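Local coordinates for Myo-inositol-1-phosphate synthase-related protein (Thermotoga maritima MSB8, PDB 3CIN) that is of unknown function but belongs to the myo-inositol-1-phosphate synthase family and binds nicotinamide-adenine-dinucleotide on a Rossmann-type parallel sheet, at residues K129-L134 with A176-L181; V149-G152 with D156-K159; A171-A176 with P203-L208. One frame throughout, in Å; residues are numbered along the deposited sequence. Where two conformers were deposited one is given.

Contact 1 (K129-L134 with A176-L181)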
loop_
_atom_site.group_PDB
_atom_site.type_symbol
_atom_site.label_atom_id
_atom_site.label_comp_id
_atom_site.label_asym_id
_atom_site.label_seq_id
_atom_site.Cartn_x
_atom_site.Cartn_y
_atom_site.Cartn_z
ATOM N N LYS A 129 11.091 -14.946 -48.562
ATOM C CA LYS A 129 12.212 -15.738 -49.036
ATOM C C LYS A 129 13.232 -16.054 -47.918
ATOM O O LYS A 129 13.670 -17.207 -47.771
ATOM C CB LYS A 129 12.982 -15.015 -50.156
ATOM C CG LYS A 129 14.214 -15.763 -50.574
ATOM N N GLU A 130 13.605 -15.040 -47.129
ATOM C CA GLU A 130 14.509 -15.291 -45.975
ATOM C C GLU A 130 13.945 -16.342 -44.932
ATOM O O GLU A 130 14.636 -17.271 -44.465
ATOM C CB GLU A 130 14.873 -13.965 -45.254
ATOM C CG GLU A 130 15.808 -13.054 -46.042
ATOM C CD GLU A 130 15.896 -11.613 -45.511
ATOM O OE1 GLU A 130 15.654 -11.358 -44.327
ATOM O OE2 GLU A 130 16.251 -10.714 -46.287
ATOM N N TRP A 131 12.681 -16.176 -44.589
ATOM C CA TRP A 131 12.040 -17.001 -43.655
ATOM C C TRP A 131 11.915 -18.435 -44.158
ATOM O O TRP A 131 12.008 -19.353 -43.381
ATOM C CB TRP A 131 10.678 -16.402 -43.280
ATOM C CG TRP A 131 10.774 -15.066 -42.588
ATOM C CD1 TRP A 131 11.890 -14.414 -42.186
ATOM C CD2 TRP A 131 9.667 -14.227 -42.186
ATOM N NE1 TRP A 131 11.553 -13.217 -41.583
ATOM C CE2 TRP A 131 10.195 -13.104 -41.538
ATOM C CE3 TRP A 131 8.312 -14.336 -42.298
ATOM C CZ2 TRP A 131 9.386 -12.069 -41.029
ATOM C CZ3 TRP A 131 7.516 -13.309 -41.798
ATOM C CH2 TRP A 131 8.029 -12.206 -41.211
ATOM N N THR A 132 11.722 -18.635 -45.463
ATOM C CA THR A 132 11.651 -19.974 -46.005
ATOM C C THR A 132 12.939 -20.728 -45.780
ATOM O O THR A 132 12.877 -21.946 -45.572
ATOM C CB THR A 132 11.238 -19.981 -47.472
ATOM O OG1 THR A 132 12.282 -19.373 -48.258
ATOM C CG2 THR A 132 9.914 -19.246 -47.634
ATOM N N GLU A 133 14.092 -20.035 -45.762
ATOM C CA GLU A 133 15.369 -20.705 -45.498
ATOM C C GLU A 133 15.630 -20.963 -44.017
ATOM O O GLU A 133 16.264 -21.932 -43.678
ATOM C CB GLU A 133 16.552 -19.918 -46.035
ATOM C CG GLU A 133 16.420 -19.569 -47.525
ATOM C CD GLU A 133 17.774 -19.106 -48.130
ATOM O OE1 GLU A 133 18.817 -19.522 -47.623
ATOM O OE2 GLU A 133 17.765 -18.286 -49.064
ATOM N N LEU A 134 15.129 -20.077 -43.158
ATOM C CA LEU A 134 15.258 -20.214 -41.690
ATOM C C LEU A 134 14.256 -21.257 -41.159
ATOM O O LEU A 134 14.498 -21.923 -40.153
ATOM C CB LEU A 134 15.044 -18.851 -41.031
ATOM C CG LEU A 134 16.121 -17.776 -41.342
ATOM C CD1 LEU A 134 15.844 -16.422 -40.616
ATOM C CD2 LEU A 134 17.530 -18.283 -41.142
ATOM N N ALA A 176 2.771 -9.585 -39.921
ATOM C CA ALA A 176 1.689 -10.563 -39.921
ATOM C C ALA A 176 1.217 -10.940 -41.364
ATOM O O ALA A 176 0.857 -12.084 -41.653
ATOM C CB ALA A 176 0.489 -10.040 -39.091
ATOM N N TYR A 177 1.156 -9.938 -42.222
ATOM C CA TYR A 177 0.893 -10.143 -43.630
ATOM C C TYR A 177 1.962 -11.062 -44.233
ATOM O O TYR A 177 1.612 -12.069 -44.872
ATOM C CB TYR A 177 0.806 -8.806 -44.335
ATOM C CG TYR A 177 0.488 -8.888 -45.796
ATOM C CD1 TYR A 177 -0.807 -8.899 -46.259
ATOM C CD2 TYR A 177 1.522 -8.936 -46.727
ATOM C CE1 TYR A 177 -1.067 -8.954 -47.595
ATOM C CE2 TYR A 177 1.269 -9.033 -48.043
ATOM C CZ TYR A 177 -0.020 -9.007 -48.485
ATOM O OH TYR A 177 -0.254 -9.054 -49.835
ATOM N N ALA A 178 3.226 -10.693 -44.089
ATOM C CA ALA A 178 4.322 -11.566 -44.496
ATOM C C ALA A 178 4.234 -12.996 -43.911
ATOM O O ALA A 178 4.508 -13.976 -44.620
ATOM C CB ALA A 178 5.677 -10.936 -44.148
ATOM N N ALA A 179 3.821 -13.114 -42.651
ATOM C CA ALA A 179 3.685 -14.404 -41.991
ATOM C C ALA A 179 2.646 -15.265 -42.700
ATOM O O ALA A 179 2.847 -16.488 -42.811
ATOM C CB ALA A 179 3.411 -14.270 -40.471
ATOM N N ALA A 180 1.539 -14.668 -43.177
ATOM C CA ALA A 180 0.507 -15.428 -43.889
ATOM C C ALA A 180 1.078 -15.903 -45.211
ATOM O O ALA A 180 0.856 -17.045 -45.616
ATOM C CB ALA A 180 -0.745 -14.598 -44.151
ATOM N N LEU A 181 1.812 -15.024 -45.908
ATOM C CA LEU A 181 2.366 -15.421 -47.219
ATOM C C LEU A 181 3.387 -16.539 -47.017
ATOM O O LEU A 181 3.407 -17.533 -47.784
ATOM C CB LEU A 181 2.974 -14.236 -47.973
ATOM C CG LEU A 181 1.968 -13.371 -48.741
ATOM C CD1 LEU A 181 0.834 -12.862 -47.956
ATOM C CD2 LEU A 181 2.658 -12.193 -49.409
#

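Contact 2 (V149-G152 with D156-K159)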
loop_
_atom_site.group_PDB
_atom_site.type_symbol
_atom_site.label_atom_id
_atom_site.label_comp_id
_atom_site.label_asym_id
_atom_site.label_seq_id
_atom_site.Cartn_x
_atom_site.Cartn_y
_atom_site.Cartn_z
ATOM N N VAL A 149 -3.926 1.524 -36.518
ATOM C CA VAL A 149 -5.361 1.561 -36.758
ATOM C C VAL A 149 -5.713 0.264 -37.497
ATOM O O VAL A 149 -5.137 -0.014 -38.537
ATOM C CB VAL A 149 -5.735 2.747 -37.660
ATOM C CG1 VAL A 149 -7.218 2.647 -38.124
ATOM C CG2 VAL A 149 -5.415 4.082 -36.955
ATOM N N PRO A 150 -6.611 -0.540 -36.946
ATOM C CA PRO A 150 -6.956 -1.778 -37.637
ATOM C C PRO A 150 -7.719 -1.548 -38.951
ATOM O O PRO A 150 -8.259 -0.452 -39.242
ATOM C CB PRO A 150 -7.865 -2.518 -36.622
ATOM C CG PRO A 150 -8.538 -1.444 -35.919
ATOM C CD PRO A 150 -7.447 -0.326 -35.759
ATOM N N PHE A 151 -7.754 -2.622 -39.745
ATOM C CA PHE A 151 -8.415 -2.633 -41.051
ATOM C C PHE A 151 -9.868 -3.090 -41.005
ATOM O O PHE A 151 -10.728 -2.482 -41.614
ATOM C CB PHE A 151 -7.631 -3.458 -42.069
ATOM C CG PHE A 151 -6.330 -2.837 -42.429
ATOM C CD1 PHE A 151 -6.272 -1.841 -43.360
ATOM C CD2 PHE A 151 -5.199 -3.136 -41.725
ATOM C CE1 PHE A 151 -5.080 -1.228 -43.657
ATOM C CE2 PHE A 151 -4.008 -2.542 -42.059
ATOM C CZ PHE A 151 -3.957 -1.578 -43.001
ATOM N N GLY A 152 -10.141 -4.198 -40.346
ATOM C CA GLY A 152 -11.488 -4.726 -40.306
ATOM C C GLY A 152 -11.859 -5.539 -41.536
ATOM O O GLY A 152 -12.409 -6.634 -41.407
ATOM N N ASP A 156 -8.938 -3.857 -47.529
ATOM C CA ASP A 156 -8.193 -2.642 -47.198
ATOM C C ASP A 156 -6.725 -2.924 -46.802
ATOM O O ASP A 156 -5.816 -2.152 -47.147
ATOM C CB ASP A 156 -8.906 -1.904 -46.060
ATOM C CG ASP A 156 -10.214 -1.250 -46.500
ATOM O OD1 ASP A 156 -10.394 -0.920 -47.705
ATOM O OD2 ASP A 156 -11.052 -1.028 -45.591
ATOM N N LEU A 157 -6.485 -4.041 -46.121
ATOM C CA LEU A 157 -5.120 -4.483 -45.813
ATOM C C LEU A 157 -4.400 -4.779 -47.120
ATOM O O LEU A 157 -3.286 -4.337 -47.330
ATOM C CB LEU A 157 -5.177 -5.714 -44.951
ATOM C CG LEU A 157 -3.885 -6.432 -44.687
ATOM C CD1 LEU A 157 -2.810 -5.531 -44.016
ATOM C CD2 LEU A 157 -4.208 -7.711 -43.884
ATOM N N LEU A 158 -5.055 -5.505 -48.014
ATOM C CA LEU A 158 -4.396 -5.884 -49.276
ATOM C C LEU A 158 -4.054 -4.661 -50.102
ATOM O O LEU A 158 -2.962 -4.566 -50.659
ATOM C CB LEU A 158 -5.266 -6.796 -50.116
ATOM C CG LEU A 158 -5.683 -8.156 -49.544
ATOM C CD1 LEU A 158 -6.400 -9.042 -50.570
ATOM C CD2 LEU A 158 -4.534 -8.862 -48.939
ATOM N N LYS A 159 -4.972 -3.706 -50.150
ATOM C CA LYS A 159 -4.732 -2.485 -50.904
ATOM C C LYS A 159 -3.596 -1.651 -50.314
ATOM O O LYS A 159 -2.777 -1.075 -51.060
ATOM C CB LYS A 159 -6.018 -1.671 -50.994
ATOM C CG LYS A 159 -6.945 -2.211 -52.077
ATOM C CD LYS A 159 -8.200 -1.438 -52.220
ATOM C CE LYS A 159 -9.052 -2.054 -53.340
ATOM N NZ LYS A 159 -10.229 -1.211 -53.709
HETATM O O HOH W 1 -10.704 -0.230 -43.140
#

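Contact 3 (A171-A176 with P203-L208). With NAD (nicotinamide-adenine-dinucleotide), chain F.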
loop_
_atom_site.group_PDB
_atom_site.type_symbol
_atom_site.label_atom_id
_atom_site.label_comp_id
_atom_site.label_asym_id
_atom_site.label_seq_id
_atom_site.Cartn_x
_atom_site.Cartn_y
_atom_site.Cartn_z
ATOM N N ALA A 171 4.595 -1.788 -38.595
ATOM C CA ALA A 171 5.493 -2.920 -38.855
ATOM C C ALA A 171 4.824 -4.248 -38.543
ATOM O O ALA A 171 4.940 -5.192 -39.305
ATOM C CB ALA A 171 6.801 -2.778 -38.063
ATOM N N THR A 172 4.182 -4.362 -37.398
ATOM C CA THR A 172 3.498 -5.599 -37.006
ATOM C C THR A 172 2.452 -5.987 -38.042
ATOM O O THR A 172 2.312 -7.189 -38.366
ATOM C CB THR A 172 2.816 -5.427 -35.624
ATOM O OG1 THR A 172 3.824 -5.185 -34.622
ATOM C CG2 THR A 172 1.955 -6.629 -35.289
ATOM N N GLN A 173 1.740 -4.999 -38.626
ATOM C CA GLN A 173 0.759 -5.318 -39.672
ATOM C C GLN A 173 1.453 -5.908 -40.904
ATOM O O GLN A 173 0.984 -6.838 -41.489
ATOM C CB GLN A 173 -0.065 -4.106 -40.010
ATOM C CG GLN A 173 -0.971 -3.698 -38.848
ATOM C CD GLN A 173 -1.692 -2.358 -39.109
ATOM O OE1 GLN A 173 -1.114 -1.435 -39.697
ATOM N NE2 GLN A 173 -2.948 -2.232 -38.630
ATOM N N VAL A 174 2.593 -5.344 -41.288
ATOM C CA VAL A 174 3.355 -5.845 -42.423
ATOM C C VAL A 174 3.929 -7.221 -42.100
ATOM O O VAL A 174 3.870 -8.162 -42.957
ATOM C CB VAL A 174 4.468 -4.857 -42.797
ATOM C CG1 VAL A 174 5.353 -5.454 -43.923
ATOM C CG2 VAL A 174 3.872 -3.493 -43.256
ATOM N N TYR A 175 4.477 -7.388 -40.901
ATOM C CA TYR A 175 5.006 -8.709 -40.508
ATOM C C TYR A 175 3.958 -9.844 -40.467
ATOM O O TYR A 175 4.251 -10.950 -40.934
ATOM C CB TYR A 175 5.717 -8.643 -39.189
ATOM C CG TYR A 175 7.005 -7.887 -39.141
ATOM C CD1 TYR A 175 8.018 -8.066 -40.090
ATOM C CD2 TYR A 175 7.271 -7.011 -38.082
ATOM C CE1 TYR A 175 9.222 -7.419 -39.972
ATOM C CE2 TYR A 175 8.487 -6.369 -37.968
ATOM C CZ TYR A 175 9.463 -6.564 -38.933
ATOM O OH TYR A 175 10.661 -5.864 -38.844
ATOM N N ALA A 176 2.771 -9.585 -39.921
ATOM C CA ALA A 176 1.689 -10.563 -39.921
ATOM C C ALA A 176 1.217 -10.940 -41.364
ATOM O O ALA A 176 0.857 -12.084 -41.653
ATOM C CB ALA A 176 0.489 -10.040 -39.091
ATOM N N PRO A 203 -10.351 -8.622 -37.791
ATOM C CA PRO A 203 -10.872 -9.642 -38.682
ATOM C C PRO A 203 -10.184 -9.723 -40.041
ATOM O O PRO A 203 -10.167 -10.799 -40.673
ATOM C CB PRO A 203 -12.325 -9.241 -38.841
ATOM C CG PRO A 203 -12.649 -8.585 -37.555
ATOM C CD PRO A 203 -11.421 -7.794 -37.216
ATOM N N ALA A 204 -9.567 -8.629 -40.504
ATOM C CA ALA A 204 -8.820 -8.691 -41.767
ATOM C C ALA A 204 -7.704 -9.711 -41.679
ATOM O O ALA A 204 -7.476 -10.480 -42.625
ATOM C CB ALA A 204 -8.249 -7.365 -42.102
ATOM N N PHE A 205 -6.999 -9.726 -40.559
ATOM C CA PHE A 205 -5.859 -10.605 -40.379
ATOM C C PHE A 205 -6.315 -12.030 -40.025
ATOM O O PHE A 205 -5.660 -13.015 -40.394
ATOM C CB PHE A 205 -4.880 -10.048 -39.355
ATOM C CG PHE A 205 -4.018 -8.944 -39.889
ATOM C CD1 PHE A 205 -2.837 -9.225 -40.552
ATOM C CD2 PHE A 205 -4.351 -7.587 -39.690
ATOM C CE1 PHE A 205 -2.049 -8.201 -40.952
ATOM C CE2 PHE A 205 -3.518 -6.589 -40.094
ATOM C CZ PHE A 205 -2.421 -6.892 -40.774
ATOM N N VAL A 206 -7.417 -12.156 -39.282
ATOM C CA VAL A 206 -7.921 -13.492 -38.919
ATOM C C VAL A 206 -8.347 -14.212 -40.219
ATOM O O VAL A 206 -8.009 -15.381 -40.422
ATOM C CB VAL A 206 -9.056 -13.467 -37.896
ATOM C CG1 VAL A 206 -9.583 -14.858 -37.608
ATOM C CG2 VAL A 206 -8.537 -12.806 -36.603
ATOM N N GLU A 207 -9.024 -13.498 -41.098
ATOM C CA GLU A 207 -9.412 -14.079 -42.391
ATOM C C GLU A 207 -8.213 -14.404 -43.286
ATOM O O GLU A 207 -8.160 -15.479 -43.891
ATOM C CB GLU A 207 -10.324 -13.144 -43.177
ATOM C CG GLU A 207 -10.820 -13.783 -44.466
ATOM C CD GLU A 207 -11.939 -12.982 -45.111
ATOM O OE1 GLU A 207 -12.075 -11.772 -44.788
ATOM O OE2 GLU A 207 -12.689 -13.570 -45.927
ATOM N N LEU A 208 -7.270 -13.478 -43.406
ATOM C CA LEU A 208 -6.065 -13.724 -44.180
ATOM C C LEU A 208 -5.366 -14.954 -43.605
ATOM O O LEU A 208 -4.899 -15.804 -44.353
ATOM C CB LEU A 208 -5.143 -12.500 -44.092
ATOM C CG LEU A 208 -3.849 -12.520 -44.919
ATOM C CD1 LEU A 208 -4.078 -12.321 -46.363
ATOM C CD2 LEU A 208 -2.788 -11.469 -44.432
HETATM P PA NAD F . 12.098 -3.044 -26.209
HETATM O O1A NAD F . 13.148 -3.395 -25.189
HETATM O O2A NAD F . 12.210 -1.620 -26.658
HETATM O O5B NAD F . 12.396 -3.956 -27.450
HETATM C C5B NAD F . 11.762 -3.710 -28.704
HETATM C C4B NAD F . 12.727 -4.156 -29.789
HETATM O O4B NAD F . 12.050 -4.146 -31.035
HETATM C C3B NAD F . 13.963 -3.280 -29.949
HETATM O O3B NAD F . 15.134 -4.065 -30.102
HETATM C C2B NAD F . 13.682 -2.495 -31.225
HETATM O O2B NAD F . 14.848 -1.986 -31.811
HETATM C C1B NAD F . 12.923 -3.535 -32.019
HETATM N N9A NAD F . 12.081 -3.013 -33.099
HETATM C C8A NAD F . 11.314 -1.856 -33.014
HETATM N N7A NAD F . 10.570 -1.795 -34.171
HETATM C C5A NAD F . 10.898 -2.881 -34.944
HETATM C C6A NAD F . 10.528 -3.265 -36.236
HETATM N N6A NAD F . 9.601 -2.579 -36.976
HETATM N N1A NAD F . 11.029 -4.464 -36.704
HETATM C C2A NAD F . 11.922 -5.198 -35.944
HETATM N N3A NAD F . 12.360 -4.790 -34.702
HETATM C C4A NAD F . 11.839 -3.636 -34.239
HETATM O O3 NAD F . 10.655 -3.374 -25.671
HETATM P PN NAD F . 10.257 -4.622 -24.791
HETATM O O1N NAD F . 10.150 -4.167 -23.374
HETATM O O2N NAD F . 11.039 -5.826 -25.197
HETATM O O5D NAD F . 8.745 -4.833 -25.246
HETATM C C5D NAD F . 8.456 -5.398 -26.505
HETATM C C4D NAD F . 6.974 -5.274 -26.841
HETATM O O4D NAD F . 6.251 -6.093 -25.963
HETATM C C3D NAD F . 6.385 -3.875 -26.753
HETATM O O3D NAD F . 5.407 -3.688 -27.809
HETATM C C2D NAD F . 5.639 -3.941 -25.430
HETATM O O2D NAD F . 4.522 -3.047 -25.398
HETATM C C1D NAD F . 5.153 -5.373 -25.470
HETATM N N1N NAD F . 4.783 -5.885 -24.152
HETATM C C2N NAD F . 5.696 -5.937 -23.179
HETATM C C3N NAD F . 5.241 -6.484 -21.949
HETATM C C7N NAD F . 6.257 -6.796 -20.947
HETATM O O7N NAD F . 7.536 -6.422 -21.252
HETATM N N7N NAD F . 5.911 -7.422 -19.811
HETATM C C4N NAD F . 3.943 -6.913 -21.757
HETATM C C5N NAD F . 3.032 -6.831 -22.771
HETATM C C6N NAD F . 3.493 -6.320 -23.992
#

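Contact 1 (K129-L134 with A176-L181)
Two helical turns meet at Trp131 and Ala179, whose CA atoms lie 8.9 Å apart, a separation bridged almost entirely by one large ring set against two small residues. The Trp131 side chain leaves its helix toward the 176-181 turn, and its six-membered ring makes the contact. Its CG stands anti to the carbonyl carbon (chi1 -64°), which carries the indole out from helix 120-134. The outer corner of that ring does the touching: CZ3 comes within 3.8 Å of the CB of Ala178, and CH2 of Trp131 lies 4.0 Å from the same methyl, an oblique approach. At the edge, near the indole plane, the backbone N of Ala179 is 3.8 Å from CZ3 of Trp131. No hydrogen bond crosses, so the contact is van der Waals packing in a buried place. Further along helix 171-186, Tyr182 also packs on Trp131. Leu17 and Leu19 of strand 14-19 touch Trp131 as well, and Tyr64 meets it edge-to-face. This is helix-on-helix packing against the parallel sheet of a Rossmann-type fold.

Contact 2 (V149-G152 with D156-K159)
Phe151 meets Asp156 and Leu157 in a short local contact, where the loop after strand 138-141 folds back on the helix it leads into. Val149 comes first and contributes its backbone: its O accepts from both Arg168 NH1 and Gln173 NE2. Pro150 follows in an extended conformation and carries the chain to the aromatic residue.

Phe151 aims its side chain at the helix, CG anti to the carbonyl carbon (chi1 -68°), and lays a ring face over the CA of Leu157. That CA sits 3.9 Å from the ring centroid, 14° off the normal, in a CH-pi contact displaced somewhat toward the rim. The ring and the Leu157 side chain cross at about a right angle, and CE2 of Phe151 touches the methyl CD1 of Leu157 at 3.8 Å. On the other flank CD1 of Phe151 reaches the backbone N of Leu157 at 3.5 Å, and Asp156 CB lies 3.8 Å from the same CD1.

The polar link is indirect. One water donates to Phe151 O at 2.7 Å and to Asp156 OD2 at 2.6 Å, tying the loop backbone to the helix carboxylate. Gly152 then turns the chain with a positive phi of 82°, at backbone angles where a CB would press on the carbonyl O of Phe151. Asp202 grips the turn with both carboxylate oxygens, OD2 taking Phe151 N and OD1 taking Gly152 N.

Arg168 adds a cation-pi contact to the Phe151 ring, which also touches Ala204 of helix 203-211 and Gln173 of helix 171-186, while Leu157 rests on Phe205 and Leu208, so that loop and helix 154-162 pack together against these two helices.

Contact 3 (A171-A176 with P203-L208)
Phe205 drives its ring into the side of helix 171-186, between Gln173 and Ala176, the latter having its CA 7.6 Å from that of Phe205. With CG anti to the carbonyl carbon (chi1 -77°), the ring leans out from its own helix and meets the other with its far rim. Its edge faces the backbone: Gln173 O lies near the ring plane, 3.4 Å from CE1 of Phe205. Alongside, the methyl CB of Ala176 approaches the same CE1 obliquely at 3.6 Å. The Gln173 side chain crosses the Phe205 side chain at about a right angle, and its aliphatic part does the touching, CB lying 3.7 Å from CZ of Phe205. The chain is extended beyond CG, and the last torsion (chi3 -37°) turns the amide to within 22° of the ring plane. Its OE1 accepts from Thr170 N.

The side chain of Tyr175 leaves the helix on the side away from 203-208, and its hydroxyl reaches the nicotinamide-adenine-dinucleotide. This OH donates to N1A of the adenine over 2.6 Å, with N1A in the plane of the phenol ring, at its edge. The same hydroxyl is bonded to Val99 N, whose residue also binds the dinucleotide through its O. Ala171 lies next to the adenine amino nitrogen N6A.

No hydrogen bond joins the two helices. The slightly positive ring edge of Phe205 beside the negative Gln173 O is probably mildly attractive, and the remaining contacts are apolar. Toward helix 203-211 the helix thus offers a carbonyl oxygen, the aliphatic part of Gln173 and the Ala176 methyl; toward the pocket, the Tyr175 hydroxyl gives its proton to N1A and accepts from Val99 N, so it is used as donor and acceptor at once.

Helix 171-186 is common to contacts 1 and 3, which share Ala176 and are both buried: Tyr177 and Ala180 of the first lie against Leu208 of the second. Contact 2 is partly buried and reaches the surface at Asp156. It alone uses a water bridge, where contacts 1 and 3 have only packing between their segments. Yet it joins the same interior, since Leu157 CD1 lies 3.5 Å from Phe205 CZ. Contact 3 is the one that carries residues of the dinucleotide pocket. Contact 1 packs toward the sheet strand 14-19, and contact 2 lies on the loop leading from strand 138-141.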